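Local coordinates for protein putative laminarinase (Phanerochaete chrysosporium, PDB 2WLQ) that is a family 16 glycosyl hydrolase that probably cleaves glycosidic bonds in beta-glucans such as laminarin, and is seen here holding glucose units, at residues V116-G121 and Y187-T192; N128-H133 and T226-F231. The protein carries 1 engineered substitution. All coordinates share one frame; numbering follows the deposited sequence. Where two conformers were deposited one is given.

Interaction 1: residues V116-G121 and Y187-T192; sequences VDIIEG and YAMERT. With BGC (beta-D-glucopyranose), chain C; BGC (beta-D-glucopyranose), chain B.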
loop_
_atom_site.group_PDB
_atom_site.type_symbol
_atom_site.label_atom_id
_atom_site.label_comp_id
_atom_site.label_asym_id
_atom_site.label_seq_id
_atom_site.Cartn_x
_atom_site.Cartn_y
_atom_site.Cartn_z
ATOM N N VAL A 116 4.987 -7.448 -1.971
ATOM C CA VAL A 116 4.191 -6.918 -3.080
ATOM C C VAL A 116 3.491 -5.661 -2.594
ATOM O O VAL A 116 2.742 -5.701 -1.597
ATOM C CB VAL A 116 3.162 -7.942 -3.611
ATOM C CG1 VAL A 116 2.426 -8.591 -2.527
ATOM C CG2 VAL A 116 2.212 -7.297 -4.584
ATOM N N ASP A 117 3.782 -4.548 -3.266
ATOM C CA ASP A 117 3.155 -3.250 -2.998
ATOM C C ASP A 117 1.935 -3.109 -3.918
ATOM O O ASP A 117 2.069 -3.184 -5.140
ATOM C CB ASP A 117 4.156 -2.118 -3.266
ATOM C CG ASP A 117 5.247 -2.032 -2.205
ATOM O OD1 ASP A 117 4.954 -1.558 -1.075
ATOM O OD2 ASP A 117 6.404 -2.393 -2.508
ATOM N N ILE A 118 0.754 -2.950 -3.330
ATOM C CA ILE A 118 -0.498 -2.830 -4.070
ATOM C C ILE A 118 -0.821 -1.333 -4.279
ATOM O O ILE A 118 -1.146 -0.904 -5.385
ATOM C CB ILE A 118 -1.625 -3.527 -3.311
ATOM C CG1 ILE A 118 -1.237 -5.012 -3.153
ATOM C CG2 ILE A 118 -2.969 -3.343 -4.027
ATOM C CD1 ILE A 118 -1.991 -5.710 -2.077
ATOM N N ILE A 119 -0.731 -0.555 -3.192
ATOM C CA ILE A 119 -0.845 0.895 -3.262
ATOM C C ILE A 119 0.453 1.461 -2.690
ATOM O O ILE A 119 0.838 1.100 -1.566
ATOM C CB ILE A 119 -2.035 1.411 -2.414
ATOM C CG1 ILE A 119 -3.304 0.670 -2.789
ATOM C CG2 ILE A 119 -2.184 2.954 -2.565
ATOM C CD1 ILE A 119 -4.530 1.046 -1.928
ATOM N N GLU A 120 1.117 2.363 -3.421
ATOM C CA GLU A 120 2.328 2.985 -2.873
ATOM C C GLU A 120 2.676 4.207 -3.686
ATOM O O GLU A 120 2.557 4.207 -4.905
ATOM C CB GLU A 120 3.507 2.006 -2.866
ATOM C CG GLU A 120 4.628 2.487 -1.946
ATOM C CD GLU A 120 5.908 1.675 -2.050
ATOM O OE1 GLU A 120 6.090 0.926 -3.044
ATOM O OE2 GLU A 120 6.736 1.816 -1.120
ATOM N N GLY A 121 3.138 5.225 -2.998
ATOM C CA GLY A 121 3.725 6.380 -3.671
ATOM C C GLY A 121 4.280 7.330 -2.640
ATOM O O GLY A 121 4.286 7.030 -1.436
ATOM N N TYR A 187 -8.781 -1.565 -5.092
ATOM C CA TYR A 187 -7.570 -2.234 -5.524
ATOM C C TYR A 187 -7.754 -3.704 -5.210
ATOM O O TYR A 187 -8.198 -4.053 -4.112
ATOM C CB TYR A 187 -6.350 -1.704 -4.767
ATOM C CG TYR A 187 -5.729 -0.522 -5.434
ATOM C CD1 TYR A 187 -6.034 0.750 -5.057
ATOM C CD2 TYR A 187 -4.840 -0.703 -6.495
ATOM C CE1 TYR A 187 -5.450 1.833 -5.725
ATOM C CE2 TYR A 187 -4.259 0.356 -7.169
ATOM C CZ TYR A 187 -4.568 1.636 -6.772
ATOM O OH TYR A 187 -3.986 2.684 -7.456
ATOM N N ALA A 188 -7.438 -4.566 -6.164
ATOM C CA ALA A 188 -7.493 -6.021 -5.923
ATOM C C ALA A 188 -6.184 -6.629 -6.367
ATOM O O ALA A 188 -5.640 -6.259 -7.405
ATOM C CB ALA A 188 -8.656 -6.640 -6.701
ATOM N N MET A 189 -5.711 -7.612 -5.611
ATOM C CA MET A 189 -4.448 -8.292 -5.961
ATOM C C MET A 189 -4.716 -9.792 -5.908
ATOM O O MET A 189 -5.240 -10.265 -4.887
ATOM C CB MET A 189 -3.363 -7.903 -4.963
ATOM C CG MET A 189 -1.970 -8.369 -5.272
ATOM S SD MET A 189 -1.634 -10.083 -4.809
ATOM C CE MET A 189 -1.782 -10.024 -3.021
ATOM N N GLU A 190 -4.379 -10.505 -6.981
ATOM C CA GLU A 190 -4.424 -11.973 -7.022
ATOM C C GLU A 190 -3.018 -12.496 -7.051
ATOM O O GLU A 190 -2.199 -12.074 -7.876
ATOM C CB GLU A 190 -5.149 -12.452 -8.281
ATOM C CG GLU A 190 -5.237 -14.024 -8.393
ATOM C CD GLU A 190 -5.914 -14.500 -9.650
ATOM O OE1 GLU A 190 -6.100 -13.702 -10.587
ATOM O OE2 GLU A 190 -6.219 -15.712 -9.736
ATOM N N ARG A 191 -2.729 -13.398 -6.110
ATOM C CA ARG A 191 -1.418 -14.053 -6.081
ATOM C C ARG A 191 -1.597 -15.551 -6.222
ATOM O O ARG A 191 -2.368 -16.164 -5.500
ATOM C CB ARG A 191 -0.734 -13.787 -4.752
ATOM C CG ARG A 191 0.542 -14.583 -4.638
ATOM C CD ARG A 191 1.276 -14.257 -3.379
ATOM N NE ARG A 191 2.022 -15.458 -2.965
ATOM C CZ ARG A 191 2.509 -15.663 -1.741
ATOM N NH1 ARG A 191 2.359 -14.748 -0.781
ATOM N NH2 ARG A 191 3.124 -16.809 -1.482
ATOM N N THR A 192 -0.889 -16.120 -7.181
ATOM C CA THR A 192 -0.868 -17.580 -7.322
ATOM C C THR A 192 0.577 -18.000 -7.439
ATOM O O THR A 192 1.485 -17.167 -7.383
ATOM C CB THR A 192 -1.639 -18.040 -8.549
ATOM O OG1 THR A 192 -0.877 -17.719 -9.723
ATOM C CG2 THR A 192 -3.013 -17.381 -8.639
HETATM C C2 BGC C . 9.321 -2.072 0.881
HETATM C C3 BGC C . 9.112 -1.921 2.382
HETATM C C4 BGC C . 8.214 -0.704 2.563
HETATM C C5 BGC C . 6.878 -1.016 1.897
HETATM C C6 BGC C . 5.808 0.063 2.056
HETATM C C1 BGC C . 7.977 -2.257 0.194
HETATM O O1 BGC C . 8.161 -2.149 -1.182
HETATM O O2 BGC C . 10.063 -3.232 0.572
HETATM O O3 BGC C . 10.314 -1.641 3.067
HETATM O O4 BGC C . 7.989 -0.458 3.932
HETATM O O5 BGC C . 7.120 -1.188 0.519
HETATM O O6 BGC C . 6.242 1.331 1.546
HETATM C C2 BGC B . 11.069 1.714 -1.533
HETATM C C3 BGC B . 10.013 0.714 -1.972
HETATM C C4 BGC B . 9.333 1.071 -3.277
HETATM C C5 BGC B . 10.377 1.326 -4.341
HETATM C C6 BGC B . 9.737 1.781 -5.637
HETATM C C1 BGC B . 12.023 1.964 -2.690
HETATM O O2 BGC B . 11.690 1.162 -0.383
HETATM O O3 BGC B . 9.055 0.567 -0.957
HETATM O O4 BGC B . 8.539 -0.041 -3.709
HETATM O O5 BGC B . 11.287 2.310 -3.848
HETATM O O6 BGC B . 10.750 1.827 -6.630
#
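Ile119 lies over one face of the Tyr187 ring, in the hydrophobic interior of the beta sandwich that family 16 glycosyl hydrolases share. Strand 115-120 carries a classic beta bulge, with Ile118 and Ile119 both opposite Ala102, as in the bulged active-site strand known from family 16 laminarinases. The ring contact is CH-pi: Ile119 CG1 is 3.8 Å from the centroid of the Tyr187 ring, displaced toward the rim, while Ile119 CD1 reaches Tyr187 CD1 at 3.5 Å.

The other side-chain contacts across the sandwich are mostly aliphatic. Ile118 slides past Tyr187 in the opposite direction, with its CG2 branch 3.8 Å from Tyr187 CB. Its other branch runs across Met189 at about a right angle, Ile118 CD1 lying 3.9 Å from Met189 CB. Met189 CG, turned anti to the backbone N (chi1 -173°), also approaches Val116 CG2 at 4.4 Å. Beyond the ring, Tyr187 OH is hydrogen-bonded to Ser174 O. Replacing Tyr187 by alanine is likely to open a gap where Ile119 CG1 now rests on the ring and to leave Ser174 O without its hydroxyl partner.

Polar contacts belong to the far side of segment 116-121. The extended Glu120 side chain reaches the glucose of chain B with both carboxylate oxygens: O4 of that sugar donates to Glu120 OE1 (2.7 Å) and O3 to Glu120 OE2 (2.6 Å). Trp99 NE1 is also bonded to OE2, and the O6 hydroxyl of the chain C glucose donates to Glu120 OE2 at 2.8 Å.

Interaction 2: residues N128-H133 and T226-F231; sequences NAMTLH and TPTAFF. With BGC (beta-D-glucopyranose), chain B; BGC (beta-D-glucopyranose), chain C.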
loop_
_atom_site.group_PDB
_atom_site.type_symbol
_atom_site.label_atom_id
_atom_site.label_comp_id
_atom_site.label_asym_id
_atom_site.label_seq_id
_atom_site.Cartn_x
_atom_site.Cartn_y
_atom_site.Cartn_z
ATOM N N ASN A 128 -0.167 5.661 -9.081
ATOM C CA ASN A 128 0.206 4.572 -8.189
ATOM C C ASN A 128 1.292 3.696 -8.780
ATOM O O ASN A 128 1.363 3.483 -9.988
ATOM C CB ASN A 128 -1.032 3.732 -7.934
ATOM C CG ASN A 128 -0.828 2.712 -6.847
ATOM O OD1 ASN A 128 -0.430 3.081 -5.751
ATOM N ND2 ASN A 128 -1.087 1.436 -7.145
ATOM N N ALA A 129 2.079 3.116 -7.888
ATOM C CA ALA A 129 3.110 2.148 -8.257
ATOM C C ALA A 129 2.817 0.823 -7.592
ATOM O O ALA A 129 2.490 0.797 -6.396
ATOM C CB ALA A 129 4.490 2.652 -7.797
ATOM N N MET A 130 2.910 -0.242 -8.371
ATOM C CA MET A 130 2.723 -1.600 -7.871
ATOM C C MET A 130 4.039 -2.297 -8.132
ATOM O O MET A 130 4.488 -2.308 -9.269
ATOM C CB MET A 130 1.574 -2.267 -8.643
ATOM C CG MET A 130 0.236 -1.600 -8.304
ATOM S SD MET A 130 -0.900 -1.289 -9.694
ATOM C CE MET A 130 0.096 -0.130 -10.650
ATOM N N THR A 131 4.645 -2.856 -7.089
ATOM C CA THR A 131 6.054 -3.264 -7.141
ATOM C C THR A 131 6.294 -4.530 -6.360
ATOM O O THR A 131 5.749 -4.699 -5.273
ATOM C CB THR A 131 6.922 -2.164 -6.541
ATOM O OG1 THR A 131 6.539 -0.912 -7.127
ATOM C CG2 THR A 131 8.403 -2.425 -6.822
ATOM N N LEU A 132 7.146 -5.401 -6.894
ATOM C CA LEU A 132 7.641 -6.534 -6.096
ATOM C C LEU A 132 9.081 -6.310 -5.692
ATOM O O LEU A 132 9.869 -5.702 -6.439
ATOM C CB LEU A 132 7.608 -7.840 -6.883
ATOM C CG LEU A 132 6.365 -8.206 -7.660
ATOM C CD1 LEU A 132 6.523 -9.612 -8.265
ATOM C CD2 LEU A 132 5.134 -8.101 -6.808
ATOM N N HIS A 133 9.402 -6.809 -4.511
ATOM C CA HIS A 133 10.810 -6.872 -4.023
ATOM C C HIS A 133 11.089 -8.304 -3.629
ATOM O O HIS A 133 10.310 -8.903 -2.875
ATOM C CB HIS A 133 11.011 -5.961 -2.800
ATOM C CG HIS A 133 10.880 -4.499 -3.112
ATOM N ND1 HIS A 133 11.965 -3.663 -3.297
ATOM C CD2 HIS A 133 9.783 -3.738 -3.293
ATOM C CE1 HIS A 133 11.530 -2.447 -3.587
ATOM N NE2 HIS A 133 10.209 -2.459 -3.580
ATOM N N THR A 226 -8.231 -6.971 -18.140
ATOM C CA THR A 226 -6.775 -6.994 -18.055
ATOM C C THR A 226 -6.315 -6.314 -16.763
ATOM O O THR A 226 -6.816 -5.267 -16.381
ATOM C CB THR A 226 -6.245 -6.241 -19.276
ATOM O OG1 THR A 226 -6.687 -6.950 -20.448
ATOM C CG2 THR A 226 -4.742 -6.113 -19.292
ATOM N N PRO A 227 -5.348 -6.923 -16.075
ATOM C CA PRO A 227 -4.871 -6.283 -14.845
ATOM C C PRO A 227 -4.108 -5.007 -15.126
ATOM O O PRO A 227 -3.563 -4.784 -16.235
ATOM C CB PRO A 227 -3.922 -7.329 -14.246
ATOM C CG PRO A 227 -3.453 -8.127 -15.442
ATOM C CD PRO A 227 -4.656 -8.198 -16.361
ATOM N N THR A 228 -4.040 -4.149 -14.101
ATOM C CA THR A 228 -3.258 -2.933 -14.181
ATOM C C THR A 228 -1.774 -3.262 -14.141
ATOM O O THR A 228 -0.969 -2.681 -14.891
ATOM C CB THR A 228 -3.664 -2.012 -13.041
ATOM O OG1 THR A 228 -5.079 -1.760 -13.116
ATOM C CG2 THR A 228 -2.919 -0.681 -13.138
ATOM N N ALA A 229 -1.404 -4.180 -13.233
ATOM C CA ALA A 229 -0.017 -4.643 -13.160
ATOM C C ALA A 229 -0.021 -6.167 -13.236
ATOM O O ALA A 229 -0.883 -6.836 -12.630
ATOM C CB ALA A 229 0.660 -4.187 -11.871
ATOM N N PHE A 230 0.916 -6.713 -14.004
ATOM C CA PHE A 230 1.036 -8.167 -14.161
ATOM C C PHE A 230 2.468 -8.545 -13.949
ATOM O O PHE A 230 3.377 -7.953 -14.569
ATOM C CB PHE A 230 0.612 -8.515 -15.574
ATOM C CG PHE A 230 0.661 -9.999 -15.946
ATOM C CD1 PHE A 230 0.894 -10.342 -17.280
ATOM C CD2 PHE A 230 0.413 -11.024 -15.019
ATOM C CE1 PHE A 230 0.888 -11.687 -17.696
ATOM C CE2 PHE A 230 0.414 -12.373 -15.440
ATOM C CZ PHE A 230 0.653 -12.685 -16.775
ATOM N N PHE A 231 2.680 -9.518 -13.050
ATOM C CA PHE A 231 4.019 -10.053 -12.758
ATOM C C PHE A 231 3.981 -11.554 -13.047
ATOM O O PHE A 231 3.627 -12.335 -12.174
ATOM C CB PHE A 231 4.397 -9.775 -11.296
ATOM C CG PHE A 231 4.412 -8.302 -10.968
ATOM C CD1 PHE A 231 3.311 -7.696 -10.348
ATOM C CD2 PHE A 231 5.501 -7.533 -11.306
ATOM C CE1 PHE A 231 3.331 -6.315 -10.077
ATOM C CE2 PHE A 231 5.519 -6.161 -11.034
ATOM C CZ PHE A 231 4.439 -5.569 -10.396
HETATM C C2 BGC B . 11.069 1.714 -1.533
HETATM C C3 BGC B . 10.013 0.714 -1.972
HETATM C C4 BGC B . 9.333 1.071 -3.277
HETATM C C5 BGC B . 10.377 1.326 -4.341
HETATM C C6 BGC B . 9.737 1.781 -5.637
HETATM C C1 BGC B . 12.023 1.964 -2.690
HETATM O O2 BGC B . 11.690 1.162 -0.383
HETATM O O3 BGC B . 9.055 0.567 -0.957
HETATM O O4 BGC B . 8.539 -0.041 -3.709
HETATM O O5 BGC B . 11.287 2.310 -3.848
HETATM O O6 BGC B . 10.750 1.827 -6.630
HETATM C C2 BGC C . 9.321 -2.072 0.881
HETATM C C3 BGC C . 9.112 -1.921 2.382
HETATM C C4 BGC C . 8.214 -0.704 2.563
HETATM C C5 BGC C . 6.878 -1.016 1.897
HETATM C C6 BGC C . 5.808 0.063 2.056
HETATM C C1 BGC C . 7.977 -2.257 0.194
HETATM O O1 BGC C . 8.161 -2.149 -1.182
HETATM O O2 BGC C . 10.063 -3.232 0.572
HETATM O O3 BGC C . 10.314 -1.641 3.067
HETATM O O4 BGC C . 7.989 -0.458 3.932
HETATM O O5 BGC C . 7.120 -1.188 0.519
HETATM O O6 BGC C . 6.242 1.331 1.546
#
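With chi1 at -47° in Leu132 and -60° in Phe231, each side chain has its CG anti to its own carbonyl carbon, and the two slide past each other in opposite directions so that the leucine branch point settles over the phenylalanine ring. The contact joins the two sheets of the family 16 beta sandwich: strand segments 129-133 and 229-231 run nearly parallel, 15° apart, with their axes 8.3 Å from each other at closest.

Leu132 CG sits above the middle of the ring, 3.8 Å from the centroid of Phe231, in a CH-pi contact. Leu132 CD1 leans toward the root of the ring, 3.7 Å from Phe231 CG. At the ring's far end the backbone takes over, Met130 O lying in the ring plane at its edge, 3.5 Å from Phe231 CZ.

Met130 fills the next position. Its CB meets Ala229 CB at 3.9 Å, and its bent chain carries the methyl across Thr228, CE lying 3.9 Å from Thr228 CG2. Thr228 and Ala229 form a classic beta bulge against Val198, and Thr228 OG1 is hydrogen-bonded to Phe200 N.

Thr131 points away from 226-231, its side chain near O4 of the chain B glucose. The His133 ring also serves the sugar site, with His133 NE2 donating to that same O4 at 2.9 Å.

Interactions 1 and 2 are both buried, and each joins the sugar-holding sheet to the other sheet of the sandwich. Strands 115-120 and 129-133 are antiparallel neighbours, joined by backbone bonds, among them a probable one from Asp117 N to Thr131 O (2.8 Å). Their counterparts, 185-191 and 229-232, flank strand 195-202. Each contact includes a CH-pi pair but no hydrogen bond between its segments; in interaction 1 Ile118 carries much of the packing. Interaction 1 lies nearer the chain's middle and has a carboxylate accepting from both glucoses, whereas interaction 2 supplies an imidazole donor to one. Asn128 OD1 takes a probable hydrogen bond from Glu120 N, Asn128 ND2 bonds Ile118 O, and Asn128 CB packs on Tyr187 OH.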